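Local coordinates for protein probable TonB-dependent receptor (PDB 4K3F) that probably binds methionine in the periplasm as the lipoprotein component of a transport system, and holds selenomethionine in its ligand pocket, at residues D53-Q58 and I199-P204. Residues are numbered along the deposited sequence; the frame is centred on the assembly and turned at random.
Sequences DANFFQ and ILVARP. With MSE (selenomethionine), chain B.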
loop_
_atom_site.group_PDB
_atom_site.type_symbol
_atom_site.label_atom_id
_atom_site.label_comp_id
_atom_site.label_asym_id
_atom_site.label_seq_id
_atom_site.Cartn_x
_atom_site.Cartn_y
_atom_site.Cartn_z
ATOM N N ASP A 53 18.034 -6.698 5.198
ATOM C CA ASP A 53 17.932 -7.780 4.241
ATOM C C ASP A 53 16.699 -7.703 3.274
ATOM O O ASP A 53 16.787 -8.113 2.126
ATOM C CB ASP A 53 17.825 -9.096 4.953
ATOM C CG ASP A 53 19.075 -9.469 5.782
ATOM O OD1 ASP A 53 20.228 -9.260 5.338
ATOM O OD2 ASP A 53 18.864 -9.991 6.888
ATOM N N ALA A 54 15.606 -7.164 3.748
ATOM C CA ALA A 54 14.330 -7.186 3.046
ATOM C C ALA A 54 13.399 -6.102 3.569
ATOM O O ALA A 54 13.688 -5.424 4.555
ATOM C CB ALA A 54 13.676 -8.546 3.252
ATOM N N ASN A 55 12.301 -5.893 2.870
ATOM C CA ASN A 55 11.262 -5.003 3.346
ATOM C C ASN A 55 9.868 -5.530 3.006
ATOM O O ASN A 55 9.686 -6.400 2.143
ATOM C CB ASN A 55 11.476 -3.531 2.903
ATOM C CG ASN A 55 11.374 -3.327 1.398
ATOM O OD1 ASN A 55 10.387 -3.708 0.757
ATOM N ND2 ASN A 55 12.352 -2.683 0.841
ATOM N N PHE A 56 8.890 -4.925 3.661
ATOM C CA PHE A 56 7.483 -5.325 3.521
ATOM C C PHE A 56 6.627 -4.103 3.742
ATOM O O PHE A 56 6.345 -3.729 4.862
ATOM C CB PHE A 56 7.166 -6.471 4.484
ATOM C CG PHE A 56 5.737 -6.951 4.430
ATOM C CD1 PHE A 56 5.089 -7.145 3.221
ATOM C CD2 PHE A 56 5.049 -7.246 5.583
ATOM C CE1 PHE A 56 3.760 -7.602 3.187
ATOM C CE2 PHE A 56 3.728 -7.709 5.542
ATOM C CZ PHE A 56 3.093 -7.897 4.355
ATOM N N PHE A 57 6.229 -3.488 2.625
ATOM C CA PHE A 57 5.502 -2.194 2.658
ATOM C C PHE A 57 4.863 -1.779 1.352
ATOM O O PHE A 57 4.062 -0.896 1.381
ATOM C CB PHE A 57 6.357 -1.013 3.147
ATOM C CG PHE A 57 7.235 -0.405 2.076
ATOM C CD1 PHE A 57 8.386 -1.026 1.675
ATOM C CD2 PHE A 57 6.860 0.776 1.454
ATOM C CE1 PHE A 57 9.210 -0.454 0.672
ATOM C CE2 PHE A 57 7.658 1.335 0.478
ATOM C CZ PHE A 57 8.818 0.717 0.086
ATOM N N GLN A 58 5.238 -2.360 0.223
ATOM C CA GLN A 58 4.857 -1.790 -1.108
ATOM C C GLN A 58 4.191 -2.844 -1.963
ATOM O O GLN A 58 4.237 -4.048 -1.637
ATOM C CB GLN A 58 6.094 -1.243 -1.826
ATOM C CG GLN A 58 6.981 -2.352 -2.411
ATOM C CD GLN A 58 8.393 -1.865 -2.621
ATOM O OE1 GLN A 58 8.642 -0.889 -3.336
ATOM N NE2 GLN A 58 9.312 -2.468 -1.914
ATOM N N ILE A 199 3.938 -6.908 -1.237
ATOM C CA ILE A 199 4.921 -7.935 -1.414
ATOM C C ILE A 199 6.083 -7.790 -0.425
ATOM O O ILE A 199 6.522 -6.693 -0.083
ATOM C CB ILE A 199 5.489 -7.871 -2.845
ATOM C CG1 ILE A 199 5.798 -6.415 -3.260
ATOM C CG2 ILE A 199 4.456 -8.433 -3.815
ATOM C CD1 ILE A 199 6.591 -6.260 -4.527
ATOM N N LEU A 200 6.621 -8.928 -0.071
ATOM C CA LEU A 200 7.908 -8.997 0.602
ATOM C C LEU A 200 8.956 -8.779 -0.499
ATOM O O LEU A 200 8.876 -9.429 -1.534
ATOM C CB LEU A 200 8.092 -10.361 1.217
ATOM C CG LEU A 200 9.458 -10.697 1.788
ATOM C CD1 LEU A 200 9.729 -9.862 2.988
ATOM C CD2 LEU A 200 9.528 -12.172 2.177
ATOM N N VAL A 201 9.959 -7.932 -0.251
ATOM C CA VAL A 201 10.934 -7.511 -1.264
ATOM C C VAL A 201 12.307 -7.707 -0.684
ATOM O O VAL A 201 12.559 -7.429 0.510
ATOM C CB VAL A 201 10.695 -6.011 -1.674
ATOM C CG1 VAL A 201 11.842 -5.468 -2.525
ATOM C CG2 VAL A 201 9.399 -5.957 -2.454
ATOM N N ALA A 202 13.204 -8.195 -1.516
ATOM C CA ALA A 202 14.580 -8.410 -1.078
ATOM C C ALA A 202 15.506 -8.177 -2.235
ATOM O O ALA A 202 15.191 -7.350 -3.081
ATOM C CB ALA A 202 14.685 -9.813 -0.460
ATOM N N ARG A 203 16.653 -8.836 -2.262
ATOM C CA ARG A 203 17.648 -8.624 -3.310
ATOM C C ARG A 203 17.914 -9.925 -4.060
ATOM O O ARG A 203 17.650 -10.993 -3.536
ATOM C CB ARG A 203 18.946 -8.180 -2.653
ATOM C CG ARG A 203 18.830 -6.817 -1.966
ATOM C CD ARG A 203 20.177 -6.219 -1.548
ATOM N NE ARG A 203 20.866 -7.155 -0.678
ATOM C CZ ARG A 203 20.839 -7.157 0.653
ATOM N NH1 ARG A 203 20.323 -6.137 1.343
ATOM N NH2 ARG A 203 21.426 -8.150 1.297
ATOM N N PRO A 204 18.514 -9.841 -5.258
ATOM C CA PRO A 204 18.935 -11.102 -5.883
ATOM C C PRO A 204 19.751 -12.016 -4.997
ATOM O O PRO A 204 19.600 -13.235 -5.081
ATOM C CB PRO A 204 19.713 -10.636 -7.109
ATOM C CG PRO A 204 19.009 -9.343 -7.485
ATOM C CD PRO A 204 18.704 -8.689 -6.158
HETATM N N MSE B 300 0.344 -0.471 1.798
HETATM C CA MSE B 300 0.259 0.487 0.658
HETATM C C MSE B 300 -0.943 0.067 -0.180
HETATM O O MSE B 300 -1.128 -1.130 -0.427
HETATM O OXT MSE B 300 -1.720 0.920 -0.623
HETATM C CB MSE B 300 1.542 0.487 -0.189
HETATM C CG MSE B 300 1.484 1.475 -1.329
HETATM SE SE MSE B 300 3.073 1.294 -2.470
HETATM C CE MSE B 300 4.396 1.928 -1.281
HETATM O O HOH W 1 21.443 -7.168 4.052
HETATM O O HOH W 2 7.774 -4.322 0.242
#
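A water sits between Phe57 N and Ile199 O, which stand too far apart (4.2 Å) to bond directly. It accepts from Phe57 N and lies 2.7 Å from Ile199 O and, as near, from Asn55 OD1. The chain turns a corner at Phe57. On one side of it Asn55 and Val201 form an antiparallel hydrogen-bonded pair, with Asn55 N 2.8 Å from Val201 O. Past the corner, Ile199 N donates to Gln58 O at 2.9 Å, almost straight (164°). Asn55 lies alongside Val201, its OD1 3.4 Å from Val201 CB. The Gln58 side chain crosses that of Val201 at about a right angle, its NE2 3.5 Å from Val201 CG2. Asn44 receives hydrogen bonds from both amides. Phe56, its CG anti to the backbone N (chi1 179°), presents its ring edge to Ile199 O. A second water links Asp53 OD1 to Arg203 NH2. Asp53 OD2 accepts from Thr6 N, and Arg203 NE forms a salt bridge with Asp205. These neighbouring central strands belong to one lobe of the periplasmic-binding-protein fold. Gln58 CB lies 3.6 Å from selenomethionine CE. The water thus bridges the backbone N-H and C=O at the corner, while Phe57 and Gln58 meet the ligand's apolar end.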